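Local coordinates for histidinol-phosphate aminotransferase (Clostridium acetobutylicum, PDB 3FTB), which probably catalyses a pyridoxal 5'-phosphate-dependent transamination, likely of histidinol phosphate, at residues Glu89-Ser94 with Ala109-Asn114; Ser96-Ile101 with Val145-Ile150; Leu83-Ser88 with Gly221-Tyr226. All coordinates share one frame; numbering follows the deposited sequence.

The three contacts run through the seven-stranded sheet of the large domain and the helices packed on it. Helix 87-95 carries half of contact 1 and begins in contact 3, where its first turn holds a phosphate ion, probably marking the cofactor phosphate site; the centres of these two contacts lie about 13 Å apart, and the side chain of Glu110 in contact 1 comes within about 5 Å of the ion. Contact 2, centred about 11 Å from contact 1, joins two strands of the sheet, and Ile149 CD1 packs 3.7 Å from Tyr111 CD1 of contact 1. Contacts 2 and 3, about 21 Å apart between centres, do not touch, although both reach that sheet.

Contact 1 of 3, residues Glu89-Ser94 with Ala109-Asn114; sequences EIIELS and AEYEIN
Ile91 and Glu92 of helix 87-95 pack against Glu110, Tyr111 and Asn114 of helix 110-117, with the axes of the short helical segments 9.2 Å apart at a crossing angle of -47°. The backbones come nearest at Glu92 and Asn114, whose CA atoms are 5.3 Å apart. Ile91 points its methyl branch at the second helix: CG2, set anti to the backbone N (CG1 at chi1 -63°), reaches the edge of the Tyr111 ring, 4.0 Å from CD1 and near the ring plane. Glu110 is poorly ordered as a whole, and its side chain can be placed only roughly, across the isoleucine. On the flank next to Ile91, the Glu92 and Asn114 side chains meet at about a right angle, Glu92 CB 3.5 Å from Asn114 CG, with the carboxylate and amide planes turned 58° apart. The extended Glu92 chain carries its carboxylate on to Lys117, which forms a salt bridge with OE1, and OE2 is hydrogen-bonded to His118 NE2; Asn243 of the second subunit adds a weak hydrogen bond. These partners hold a buried carboxylate in place and would probably stabilise its negative charge. Tyr111 is fixed at its far end by a hydrogen bond between OH and Asp183 OD2, while Ile91 also packs on Ile210 of strand 207-212. Two helices laid on the face of a mostly parallel sheet in this way are characteristic of the large domain of fold type I pyridoxal phosphate enzymes, in which an aspartate placed like Asp183 usually meets the pyridine nitrogen of the cofactor.

Contact 2 of 3, residues Ser96-Ile101 with Val145-Ile150; sequences SLFEKI and VDSVII
Phe98 and Ile101 hold Ser147 between them where strands 100-105 and 147-151 begin to run parallel. The Phe98 ring, swung anti to its carbonyl carbon (chi1 -44°), takes Ser147 CB over one face in a CH-pi contact, 3.8 Å from the centroid and displaced toward the rim; Leu97 CB sits over the opposite face. Ser147 has OG between its backbone N and carbonyl carbon (chi1 57°), which directs the hydroxyl at Ile101 CG1, 3.2 Å away, and at Lys100 O, to which it gives a weak hydrogen bond. Further along, Ile101 CD1 meets Ile149 CG2 at 3.5 Å, the two side chains crossing at a slant. Lys100 lays its CG on Val145 CG1, 3.8 Å off, before its extended chain leads away to a weak bond with Asp144 O. Lys100 O is the polar centre, with one good donor, Asp146 N, 3.1 Å away and above the carbonyl plane, and two weak ones, Ser147 N and OG. Asp146 OD2 lies 2.8 Å from Lys100 N, but at an angle too poor for a hydrogen bond. It is also 4.5 Å from Glu99 OE1, and two carboxylates this near at an exposed rim would at most slightly raise the proton affinity of one.

Contact 3 of 3, residues Leu83-Ser88 with Gly221-Tyr226; sequences LGNGAS and GIRFGY. With PO4 (phosphate ion), chain E.
Gly86 and Arg223 meet at a phosphate-binding cup that, as in other fold type I aminotransferases, probably receives the phosphate group of pyridoxal 5'-phosphate; a phosphate ion, likely from the crystallisation liquor, occupies it here. The edge strand 80-84 pairs antiparallel with its neighbour 225-229. Gly84 and Gly225 form a hydrogen-bonded pair, Gly84 N to Gly225 O at 3.0 Å and Gly225 N back to Gly84 O at 3.2 Å. Beside them Leu83 CD2 touches the edge of the Phe224 ring, 4.0 Å from CE1. Asn85 then centres an inverse gamma turn that reverses the chain into helix 87-95. Through this turn the backbones press together, with the CA atoms of Gly86 and Phe224 only 3.8 Å apart. Gly86, at a positive phi, and Gly225 pack bare backbone on bare backbone, Gly86 C 3.4 Å from Gly225 N. Asn85 lays OD1 3.2 Å from Arg223 CB, its amide plane turned 76° from the guanidinium, while its ND2 is taken by Asn246 O of the second subunit, which brings the dimer partner to the rim of the cup.

Arg223 bends at chi2 and chi3 (-93° and 61°) to bring its guanidinium edge to the ion, with O1 in its plane. The first turn of the helix meets the same ion: Ala87 N gives a hydrogen bond to O2, and Ser88 N one to O1, so the helix amino end and the arginine would both be expected to offset its negative charge. Thr214 OG1 adds a further bond. Ser88 OG also bonds O1, though at a length too short to be trusted. Arg223 NH2 donates to phosphate O1 over 2.8 Å and lies 2.7 Å from O3.

Contact 1 of 3, residues Glu89-Ser94 with Ala109-Asn114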
loop_
_atom_site.group_PDB
_atom_site.type_symbol
_atom_site.label_atom_id
_atom_site.label_comp_id
_atom_site.label_asym_id
_atom_site.label_seq_id
_atom_site.Cartn_x
_atom_site.Cartn_y
_atom_site.Cartn_z
ATOM N N GLU A 89 -1.293 5.253 -6.530
ATOM C CA GLU A 89 -0.606 4.078 -7.040
ATOM C C GLU A 89 -0.970 3.864 -8.507
ATOM O O GLU A 89 -0.136 3.466 -9.325
ATOM C CB GLU A 89 -0.950 2.841 -6.186
ATOM C CG GLU A 89 0.039 1.670 -6.313
ATOM C CD GLU A 89 -0.389 0.394 -5.557
ATOM O OE1 GLU A 89 -1.306 0.464 -4.715
ATOM O OE2 GLU A 89 0.199 -0.687 -5.801
ATOM N N ILE A 90 -2.222 4.162 -8.834
ATOM C CA ILE A 90 -2.762 3.874 -10.154
ATOM C C ILE A 90 -2.307 4.897 -11.191
ATOM O O ILE A 90 -1.997 4.536 -12.331
ATOM C CB ILE A 90 -4.291 3.795 -10.097
ATOM C CG1 ILE A 90 -4.708 2.755 -9.059
ATOM C CG2 ILE A 90 -4.884 3.470 -11.470
ATOM C CD1 ILE A 90 -6.083 2.974 -8.548
ATOM N N ILE A 91 -2.262 6.165 -10.789
ATOM C CA ILE A 91 -1.727 7.235 -11.628
ATOM C C ILE A 91 -0.286 6.928 -12.032
ATOM O O ILE A 91 0.047 6.895 -13.223
ATOM C CB ILE A 91 -1.763 8.584 -10.889
ATOM C CG1 ILE A 91 -3.213 8.981 -10.586
ATOM C CG2 ILE A 91 -1.047 9.661 -11.700
ATOM C CD1 ILE A 91 -3.343 10.215 -9.722
ATOM N N GLU A 92 0.562 6.685 -11.035
ATOM C CA GLU A 92 1.944 6.298 -11.297
ATOM C C GLU A 92 2.038 5.071 -12.202
ATOM O O GLU A 92 2.711 5.108 -13.230
ATOM C CB GLU A 92 2.701 6.035 -9.992
ATOM C CG GLU A 92 4.034 5.326 -10.197
ATOM C CD GLU A 92 4.897 5.335 -8.953
ATOM O OE1 GLU A 92 4.868 6.345 -8.222
ATOM O OE2 GLU A 92 5.605 4.335 -8.708
ATOM N N LEU A 93 1.359 3.991 -11.810
ATOM C CA LEU A 93 1.466 2.706 -12.503
ATOM C C LEU A 93 0.966 2.733 -13.939
ATOM O O LEU A 93 1.596 2.162 -14.832
ATOM C CB LEU A 93 0.734 1.604 -11.737
ATOM C CG LEU A 93 1.461 1.053 -10.513
ATOM C CD1 LEU A 93 0.517 0.200 -9.724
ATOM C CD2 LEU A 93 2.697 0.267 -10.914
ATOM N N SER A 94 -0.173 3.377 -14.162
ATOM C CA SER A 94 -0.705 3.465 -15.512
ATOM C C SER A 94 0.231 4.284 -16.405
ATOM O O SER A 94 0.367 4.019 -17.597
ATOM C CB SER A 94 -2.123 4.034 -15.508
ATOM O OG SER A 94 -2.177 5.282 -14.844
ATOM N N ALA A 109 -0.095 17.976 -10.219
ATOM C CA ALA A 109 1.360 17.815 -10.286
ATOM C C ALA A 109 1.824 16.379 -10.516
ATOM O O ALA A 109 2.787 16.156 -11.244
ATOM C CB ALA A 109 2.005 18.366 -9.030
ATOM N N GLU A 110 1.143 15.422 -9.887
ATOM C CA GLU A 110 1.531 14.006 -9.940
ATOM C C GLU A 110 1.600 13.364 -11.344
ATOM O O GLU A 110 2.310 12.372 -11.536
ATOM C CB GLU A 110 0.650 13.156 -9.003
ATOM C CG GLU A 110 0.623 11.657 -9.381
ATOM C CD GLU A 110 0.149 10.718 -8.262
ATOM O OE1 GLU A 110 -0.937 10.956 -7.694
ATOM O OE2 GLU A 110 0.855 9.721 -7.970
ATOM N N TYR A 111 0.879 13.898 -12.327
ATOM C CA TYR A 111 0.980 13.304 -13.659
ATOM C C TYR A 111 2.435 13.356 -14.148
ATOM O O TYR A 111 3.008 12.324 -14.488
ATOM C CB TYR A 111 0.037 13.952 -14.681
ATOM C CG TYR A 111 -1.414 14.064 -14.258
ATOM C CD1 TYR A 111 -1.942 13.236 -13.275
ATOM C CD2 TYR A 111 -2.261 14.983 -14.860
ATOM C CE1 TYR A 111 -3.269 13.332 -12.887
ATOM C CE2 TYR A 111 -3.599 15.091 -14.474
ATOM C CZ TYR A 111 -4.092 14.258 -13.484
ATOM O OH TYR A 111 -5.411 14.352 -13.096
ATOM N N GLU A 112 3.021 14.555 -14.162
ATOM C CA GLU A 112 4.389 14.774 -14.650
ATOM C C GLU A 112 5.491 14.277 -13.707
ATOM O O GLU A 112 6.557 13.831 -14.155
ATOM C CB GLU A 112 4.624 16.259 -14.942
ATOM C CG GLU A 112 6.036 16.563 -15.429
ATOM C CD GLU A 112 6.351 18.043 -15.476
ATOM O OE1 GLU A 112 5.514 18.845 -15.009
ATOM O OE2 GLU A 112 7.440 18.400 -15.979
ATOM N N ILE A 113 5.249 14.388 -12.406
ATOM C CA ILE A 113 6.166 13.848 -11.416
ATOM C C ILE A 113 6.431 12.385 -11.744
ATOM O O ILE A 113 7.575 11.967 -11.909
ATOM C CB ILE A 113 5.547 13.878 -10.019
ATOM C CG1 ILE A 113 5.315 15.315 -9.562
ATOM C CG2 ILE A 113 6.425 13.110 -9.028
ATOM C CD1 ILE A 113 4.498 15.409 -8.278
ATOM N N ASN A 114 5.351 11.616 -11.835
ATOM C CA ASN A 114 5.443 10.176 -12.069
ATOM C C ASN A 114 6.047 9.823 -13.412
ATOM O O ASN A 114 6.849 8.898 -13.515
ATOM C CB ASN A 114 4.080 9.515 -11.901
ATOM C CG ASN A 114 3.696 9.367 -10.449
ATOM O OD1 ASN A 114 2.581 9.685 -10.056
ATOM N ND2 ASN A 114 4.634 8.898 -9.632
#

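Contact 2 of 3, residues Ser96-Ile101 with Val145-Ile150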
loop_
_atom_site.group_PDB
_atom_site.type_symbol
_atom_site.label_atom_id
_atom_site.label_comp_id
_atom_site.label_asym_id
_atom_site.label_seq_id
_atom_site.Cartn_x
_atom_site.Cartn_y
_atom_site.Cartn_z
ATOM N N SER A 96 3.462 4.441 -15.819
ATOM C CA SER A 96 4.692 3.650 -15.869
ATOM C C SER A 96 4.740 2.741 -17.090
ATOM O O SER A 96 5.798 2.210 -17.432
ATOM C CB SER A 96 4.856 2.808 -14.597
ATOM O OG SER A 96 4.039 1.643 -14.623
ATOM N N LEU A 97 3.593 2.583 -17.749
ATOM C CA LEU A 97 3.442 1.622 -18.835
ATOM C C LEU A 97 3.909 2.157 -20.183
ATOM O O LEU A 97 4.185 1.377 -21.100
ATOM C CB LEU A 97 1.981 1.211 -18.967
ATOM C CG LEU A 97 1.283 0.731 -17.704
ATOM C CD1 LEU A 97 -0.037 0.066 -18.066
ATOM C CD2 LEU A 97 2.195 -0.227 -16.918
ATOM N N PHE A 98 3.991 3.479 -20.315
ATOM C CA PHE A 98 4.271 4.081 -21.620
ATOM C C PHE A 98 5.597 4.815 -21.666
ATOM O O PHE A 98 6.166 5.148 -20.630
ATOM C CB PHE A 98 3.130 5.006 -22.028
ATOM C CG PHE A 98 1.790 4.418 -21.771
ATOM C CD1 PHE A 98 1.293 3.432 -22.596
ATOM C CD2 PHE A 98 1.044 4.812 -20.674
ATOM C CE1 PHE A 98 0.054 2.868 -22.352
ATOM C CE2 PHE A 98 -0.187 4.257 -20.423
ATOM C CZ PHE A 98 -0.686 3.275 -21.260
ATOM N N GLU A 99 6.077 5.062 -22.885
ATOM C CA GLU A 99 7.356 5.740 -23.095
ATOM C C GLU A 99 7.184 7.199 -23.557
ATOM O O GLU A 99 8.166 7.903 -23.800
ATOM C CB GLU A 99 8.273 4.929 -24.042
ATOM C CG GLU A 99 7.667 4.600 -25.422
ATOM C CD GLU A 99 8.584 3.745 -26.311
ATOM O OE1 GLU A 99 8.231 3.486 -27.493
ATOM O OE2 GLU A 99 9.656 3.329 -25.820
ATOM N N LYS A 100 5.934 7.649 -23.657
ATOM C CA LYS A 100 5.631 9.033 -24.013
ATOM C C LYS A 100 4.161 9.380 -23.777
ATOM O O LYS A 100 3.265 8.646 -24.193
ATOM C CB LYS A 100 5.993 9.297 -25.464
ATOM C CG LYS A 100 5.942 10.752 -25.856
ATOM C CD LYS A 100 6.483 10.891 -27.260
ATOM C CE LYS A 100 6.695 12.326 -27.651
ATOM N NZ LYS A 100 7.286 12.374 -29.016
ATOM N N ILE A 101 3.915 10.508 -23.117
ATOM C CA ILE A 101 2.548 10.892 -22.787
ATOM C C ILE A 101 2.261 12.366 -23.087
ATOM O O ILE A 101 3.130 13.223 -22.958
ATOM C CB ILE A 101 2.234 10.605 -21.299
ATOM C CG1 ILE A 101 0.725 10.466 -21.083
ATOM C CG2 ILE A 101 2.813 11.703 -20.426
ATOM C CD1 ILE A 101 0.321 9.824 -19.733
ATOM N N VAL A 145 2.402 10.687 -29.443
ATOM C CA VAL A 145 2.519 10.072 -28.124
ATOM C C VAL A 145 1.941 8.659 -28.095
ATOM O O VAL A 145 1.312 8.208 -29.053
ATOM C CB VAL A 145 1.788 10.923 -27.063
ATOM C CG1 VAL A 145 2.547 12.218 -26.791
ATOM C CG2 VAL A 145 0.380 11.236 -27.535
ATOM N N ASP A 146 2.168 7.968 -26.983
ATOM C CA ASP A 146 1.643 6.623 -26.779
ATOM C C ASP A 146 0.380 6.682 -25.936
ATOM O O ASP A 146 -0.411 5.730 -25.913
ATOM C CB ASP A 146 2.684 5.766 -26.064
ATOM C CG ASP A 146 4.060 5.906 -26.671
ATOM O OD1 ASP A 146 4.197 5.698 -27.897
ATOM O OD2 ASP A 146 5.001 6.235 -25.921
ATOM N N SER A 147 0.199 7.808 -25.249
ATOM C CA SER A 147 -0.902 7.964 -24.305
ATOM C C SER A 147 -1.230 9.428 -23.957
ATOM O O SER A 147 -0.447 10.340 -24.223
ATOM C CB SER A 147 -0.592 7.184 -23.025
ATOM O OG SER A 147 0.632 7.625 -22.460
ATOM N N VAL A 148 -2.404 9.623 -23.356
ATOM C CA VAL A 148 -2.845 10.919 -22.858
ATOM C C VAL A 148 -3.344 10.694 -21.440
ATOM O O VAL A 148 -3.898 9.641 -21.144
ATOM C CB VAL A 148 -4.017 11.494 -23.696
ATOM C CG1 VAL A 148 -4.491 12.850 -23.128
ATOM C CG2 VAL A 148 -3.629 11.636 -25.167
ATOM N N ILE A 149 -3.121 11.664 -20.559
ATOM C CA ILE A 149 -3.764 11.684 -19.243
ATOM C C ILE A 149 -4.412 13.056 -19.021
ATOM O O ILE A 149 -3.792 14.103 -19.208
ATOM C CB ILE A 149 -2.796 11.318 -18.073
ATOM C CG1 ILE A 149 -3.546 11.306 -16.733
ATOM C CG2 ILE A 149 -1.592 12.269 -18.022
ATOM C CD1 ILE A 149 -2.861 10.502 -15.644
ATOM N N ILE A 150 -5.680 13.033 -18.639
ATOM C CA ILE A 150 -6.485 14.237 -18.573
ATOM C C ILE A 150 -7.458 14.110 -17.396
ATOM O O ILE A 150 -8.040 13.067 -17.185
ATOM C CB ILE A 150 -7.230 14.450 -19.912
ATOM C CG1 ILE A 150 -7.952 15.794 -19.945
ATOM C CG2 ILE A 150 -8.211 13.315 -20.175
ATOM C CD1 ILE A 150 -8.603 16.079 -21.279
#

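Contact 3 of 3, residues Leu83-Ser88 with Gly221-Tyr226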
loop_
_atom_site.group_PDB
_atom_site.type_symbol
_atom_site.label_atom_id
_atom_site.label_comp_id
_atom_site.label_asym_id
_atom_site.label_seq_id
_atom_site.Cartn_x
_atom_site.Cartn_y
_atom_site.Cartn_z
ATOM N N LEU A 83 -6.608 -2.495 -8.112
ATOM C CA LEU A 83 -6.741 -1.947 -6.764
ATOM C C LEU A 83 -5.460 -1.226 -6.373
ATOM O O LEU A 83 -4.360 -1.675 -6.682
ATOM C CB LEU A 83 -7.072 -3.055 -5.755
ATOM C CG LEU A 83 -8.278 -3.884 -6.200
ATOM C CD1 LEU A 83 -8.511 -5.069 -5.277
ATOM C CD2 LEU A 83 -9.526 -3.023 -6.311
ATOM N N GLY A 84 -5.604 -0.090 -5.709
ATOM C CA GLY A 84 -4.439 0.675 -5.331
ATOM C C GLY A 84 -4.490 1.181 -3.911
ATOM O O GLY A 84 -5.552 1.546 -3.396
ATOM N N ASN A 85 -3.324 1.180 -3.274
ATOM C CA ASN A 85 -3.120 1.860 -2.012
ATOM C C ASN A 85 -3.219 3.362 -2.298
ATOM O O ASN A 85 -2.207 4.059 -2.375
ATOM C CB ASN A 85 -1.742 1.483 -1.459
ATOM C CG ASN A 85 -1.598 1.765 0.026
ATOM O OD1 ASN A 85 -2.504 1.507 0.823
ATOM N ND2 ASN A 85 -0.435 2.278 0.408
ATOM N N GLY A 86 -4.451 3.841 -2.476
ATOM C CA GLY A 86 -4.716 5.206 -2.900
ATOM C C GLY A 86 -4.829 5.289 -4.420
ATOM O O GLY A 86 -4.378 4.387 -5.124
ATOM N N ALA A 87 -5.427 6.356 -4.944
ATOM C CA ALA A 87 -5.393 6.581 -6.394
ATOM C C ALA A 87 -3.957 6.815 -6.881
ATOM O O ALA A 87 -3.620 6.542 -8.038
ATOM C CB ALA A 87 -6.282 7.753 -6.790
ATOM N N SER A 88 -3.114 7.318 -5.982
ATOM C CA SER A 88 -1.722 7.611 -6.298
ATOM C C SER A 88 -1.050 6.461 -7.019
ATOM O O SER A 88 -0.315 6.661 -7.981
ATOM C CB SER A 88 -0.942 7.904 -5.018
ATOM O OG SER A 88 -1.627 8.836 -4.210
ATOM N N GLY A 221 -7.074 8.576 4.823
ATOM C CA GLY A 221 -6.191 7.757 5.641
ATOM C C GLY A 221 -6.336 6.259 5.416
ATOM O O GLY A 221 -5.573 5.447 5.963
ATOM N N ILE A 222 -7.317 5.889 4.602
ATOM C CA ILE A 222 -7.604 4.482 4.350
ATOM C C ILE A 222 -6.788 3.989 3.151
ATOM O O ILE A 222 -6.463 2.800 3.042
ATOM C CB ILE A 222 -9.125 4.262 4.141
ATOM C CG1 ILE A 222 -9.616 3.065 4.956
ATOM C CG2 ILE A 222 -9.484 4.165 2.652
ATOM C CD1 ILE A 222 -11.107 3.052 5.140
ATOM N N ARG A 223 -6.446 4.927 2.268
ATOM C CA ARG A 223 -5.570 4.666 1.127
ATOM C C ARG A 223 -6.235 3.727 0.127
ATOM O O ARG A 223 -5.912 2.539 0.070
ATOM C CB ARG A 223 -4.227 4.088 1.596
ATOM C CG ARG A 223 -3.570 4.869 2.735
ATOM C CD ARG A 223 -2.585 5.930 2.254
ATOM N NE ARG A 223 -3.182 6.967 1.413
ATOM C CZ ARG A 223 -2.939 7.103 0.112
ATOM N NH1 ARG A 223 -2.115 6.268 -0.505
ATOM N NH2 ARG A 223 -3.511 8.072 -0.580
ATOM N N PHE A 224 -7.175 4.251 -0.654
ATOM C CA PHE A 224 -7.852 3.416 -1.644
ATOM C C PHE A 224 -8.332 4.131 -2.912
ATOM O O PHE A 224 -9.168 5.027 -2.854
ATOM C CB PHE A 224 -9.015 2.632 -1.022
ATOM C CG PHE A 224 -9.701 1.736 -2.006
ATOM C CD1 PHE A 224 -9.059 0.616 -2.489
ATOM C CD2 PHE A 224 -10.946 2.052 -2.505
ATOM C CE1 PHE A 224 -9.662 -0.188 -3.427
ATOM C CE2 PHE A 224 -11.545 1.257 -3.435
ATOM C CZ PHE A 224 -10.903 0.134 -3.899
ATOM N N GLY A 225 -7.794 3.713 -4.053
ATOM C CA GLY A 225 -8.257 4.174 -5.352
ATOM C C GLY A 225 -8.355 3.005 -6.314
ATOM O O GLY A 225 -7.807 1.944 -6.038
ATOM N N TYR A 226 -9.047 3.177 -7.438
ATOM C CA TYR A 226 -9.188 2.071 -8.390
ATOM C C TYR A 226 -9.094 2.417 -9.878
ATOM O O TYR A 226 -9.276 3.567 -10.282
ATOM C CB TYR A 226 -10.444 1.240 -8.100
ATOM C CG TYR A 226 -11.725 2.018 -7.901
ATOM C CD1 TYR A 226 -12.767 1.922 -8.819
ATOM C CD2 TYR A 226 -11.908 2.823 -6.781
ATOM C CE1 TYR A 226 -13.960 2.618 -8.632
ATOM C CE2 TYR A 226 -13.088 3.525 -6.588
ATOM C CZ TYR A 226 -14.113 3.417 -7.515
ATOM O OH TYR A 226 -15.287 4.118 -7.316
HETATM P P PO4 E . -5.010 9.452 -3.194
HETATM O O1 PO4 E . -3.836 8.515 -3.315
HETATM O O2 PO4 E . -6.259 8.779 -3.682
HETATM O O3 PO4 E . -5.241 9.842 -1.757
HETATM O O4 PO4 E . -4.741 10.662 -4.052
#